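Lipoprotein (Klebsiella pneumoniae subsp. pneumoniae, PDB 4HWM) is of unknown function but, as a YedD-family lipoprotein, is probably tethered by a lipid anchor to a membrane of the bacterial cell envelope. Local coordinates at residues 50-55 against 108-113. Numbering follows the deposited sequence. Where two conformers were deposited one is given.
Sequences DTFDCR and PECEKA
Phe52 lays the far end of its ring obliquely against the helix backbone and the methyl of Ala113. Phe52 CZ lies 3.8 Å from Ala113 CB, while Phe52 CE2 meets Cys110 O at 3.9 Å. Its CG is anti to the backbone N (chi1 -163°), which swings the ring out from strand 50-56 to the helix, where Trp114 also meets it with the two planes at about 45°. In the conformer described, Cys110 SG sits at the ring edge, 4.1 Å from Phe52 CD2, and the direction to it from the ring centroid is 87° off the normal; this sulfur-aromatic contact is doubtful, as it rests on one of two copies.

Next along this face of the strand comes Cys54, the partner of Cys110 in a disulfide seen for this protein. In the same conformer, however, Cys54 SG stands 3.6 Å from Cys110 SG, too far for a covalent bond. Ala62 and Ser42, on the two flanking strands, border the pair.

Asp53 and Arg55 project from the other face of the strand, joined side-on by Arg55 NE to Asp53 OD1 and Arg55 NH2 to Asp53 OD2, with Asp96 and Tyr95 as their respective second partners. The C-terminal helix thus packs on an antiparallel eight-stranded barrel through aromatic, methyl and sulfur groups. With Cys110 deposited in two conformers, the chemistry is consistent with a cystine that is partly reduced in the crystal; the contact of Phe52 with Ala113, which does not involve the sulfurs, probably holds the helix in either state.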
loop_
_atom_site.group_PDB
_atom_site.type_symbol
_atom_site.label_atom_id
_atom_site.label_comp_id
_atom_site.label_asym_id
_atom_site.label_seq_id
_atom_site.Cartn_x
_atom_site.Cartn_y
_atom_site.Cartn_z
ATOM N N ASP A 50 -0.550 -3.825 -8.595
ATOM C CA ASP A 50 0.395 -4.330 -7.594
ATOM C C ASP A 50 0.527 -3.267 -6.497
ATOM O O ASP A 50 0.430 -2.070 -6.756
ATOM C CB ASP A 50 1.737 -4.638 -8.188
ATOM C CG ASP A 50 1.709 -5.818 -9.119
ATOM O OD1 ASP A 50 1.635 -6.955 -8.650
ATOM O OD2 ASP A 50 1.741 -5.612 -10.353
ATOM N N THR A 51 0.727 -3.721 -5.265
ATOM C CA THR A 51 0.854 -2.816 -4.153
ATOM C C THR A 51 2.044 -3.139 -3.282
ATOM O O THR A 51 2.615 -4.238 -3.353
ATOM C CB THR A 51 -0.401 -2.850 -3.289
ATOM O OG1 THR A 51 -0.460 -4.110 -2.619
ATOM C CG2 THR A 51 -1.702 -2.582 -4.124
ATOM N N PHE A 52 2.365 -2.192 -2.412
ATOM C CA PHE A 52 3.441 -2.378 -1.436
ATOM C C PHE A 52 3.116 -1.563 -0.213
ATOM O O PHE A 52 2.951 -0.336 -0.315
ATOM C CB PHE A 52 4.767 -1.908 -2.045
ATOM C CG PHE A 52 6.000 -2.408 -1.334
ATOM C CD1 PHE A 52 6.293 -3.755 -1.304
ATOM C CD2 PHE A 52 6.862 -1.525 -0.705
ATOM C CE1 PHE A 52 7.461 -4.202 -0.697
ATOM C CE2 PHE A 52 8.000 -1.967 -0.078
ATOM C CZ PHE A 52 8.286 -3.305 -0.046
ATOM N N ASP A 53 3.005 -2.245 0.925
ATOM C CA ASP A 53 2.588 -1.635 2.208
ATOM C C ASP A 53 3.846 -1.610 3.067
ATOM O O ASP A 53 4.344 -2.685 3.398
ATOM C CB ASP A 53 1.473 -2.503 2.806
ATOM C CG ASP A 53 1.012 -2.056 4.186
ATOM O OD1 ASP A 53 1.797 -1.459 4.933
ATOM O OD2 ASP A 53 -0.147 -2.349 4.510
ATOM N N CYS A 54 4.370 -0.408 3.355
ATOM C CA CYS A 54 5.666 -0.268 4.036
ATOM C C CYS A 54 5.478 0.642 5.219
ATOM O O CYS A 54 5.069 1.783 5.060
ATOM C CB CYS A 54 6.700 0.293 3.062
ATOM S SG CYS A 54 8.352 0.425 3.717
ATOM N N ARG A 55 5.756 0.133 6.406
ATOM C CA ARG A 55 5.562 0.891 7.636
ATOM C C ARG A 55 6.864 0.890 8.401
ATOM O O ARG A 55 7.566 -0.095 8.401
ATOM C CB ARG A 55 4.458 0.269 8.452
ATOM C CG ARG A 55 3.193 0.145 7.635
ATOM C CD ARG A 55 2.064 -0.334 8.435
ATOM N NE ARG A 55 0.986 -0.862 7.607
ATOM C CZ ARG A 55 -0.251 -1.103 7.999
ATOM N NH1 ARG A 55 -0.627 -0.883 9.257
ATOM N NH2 ARG A 55 -1.102 -1.622 7.130
ATOM N N PRO A 108 13.484 6.682 1.589
ATOM C CA PRO A 108 14.467 5.835 0.948
ATOM C C PRO A 108 14.329 4.368 1.312
ATOM O O PRO A 108 14.569 3.505 0.479
ATOM C CB PRO A 108 15.794 6.411 1.447
ATOM C CG PRO A 108 15.486 7.812 1.598
ATOM C CD PRO A 108 14.120 7.849 2.219
ATOM N N GLU A 109 13.942 4.098 2.548
ATOM C CA GLU A 109 13.918 2.696 2.893
ATOM C C GLU A 109 12.697 1.998 2.259
ATOM O O GLU A 109 12.883 0.848 1.886
ATOM C CB GLU A 109 14.157 2.414 4.386
ATOM C CG GLU A 109 13.281 3.190 5.306
ATOM C CD GLU A 109 13.937 4.473 5.727
ATOM O OE1 GLU A 109 14.299 5.300 4.854
ATOM O OE2 GLU A 109 14.101 4.662 6.937
ATOM N N CYS A 110 11.581 2.684 2.034
ATOM C CA CYS A 110 10.456 2.104 1.286
ATOM C C CYS A 110 10.856 1.913 -0.176
ATOM O O CYS A 110 10.582 0.886 -0.767
ATOM C CB CYS A 110 9.213 3.000 1.338
ATOM S SG CYS A 110 7.713 2.274 0.643
ATOM N N GLU A 111 11.506 2.929 -0.741
ATOM C CA GLU A 111 11.978 2.840 -2.140
ATOM C C GLU A 111 12.881 1.640 -2.347
ATOM O O GLU A 111 12.730 0.866 -3.324
ATOM C CB GLU A 111 12.830 4.037 -2.507
ATOM C CG GLU A 111 12.164 5.307 -2.585
ATOM C CD GLU A 111 13.071 6.369 -3.211
ATOM O OE1 GLU A 111 14.297 6.459 -2.925
ATOM O OE2 GLU A 111 12.546 7.138 -3.988
ATOM N N LYS A 112 13.846 1.452 -1.429
ATOM C CA LYS A 112 14.806 0.350 -1.532
ATOM C C LYS A 112 14.132 -1.011 -1.375
ATOM O O LYS A 112 14.400 -1.930 -2.129
ATOM C CB LYS A 112 15.931 0.472 -0.478
ATOM C CG LYS A 112 17.011 1.486 -0.813
ATOM C CD LYS A 112 17.855 1.852 0.424
ATOM C CE LYS A 112 19.021 2.769 0.042
ATOM N NZ LYS A 112 19.599 3.508 1.203
ATOM N N ALA A 113 13.245 -1.107 -0.394
ATOM C CA ALA A 113 12.542 -2.368 -0.139
ATOM C C ALA A 113 11.667 -2.744 -1.344
ATOM O O ALA A 113 11.622 -3.897 -1.746
ATOM C CB ALA A 113 11.708 -2.284 1.134
#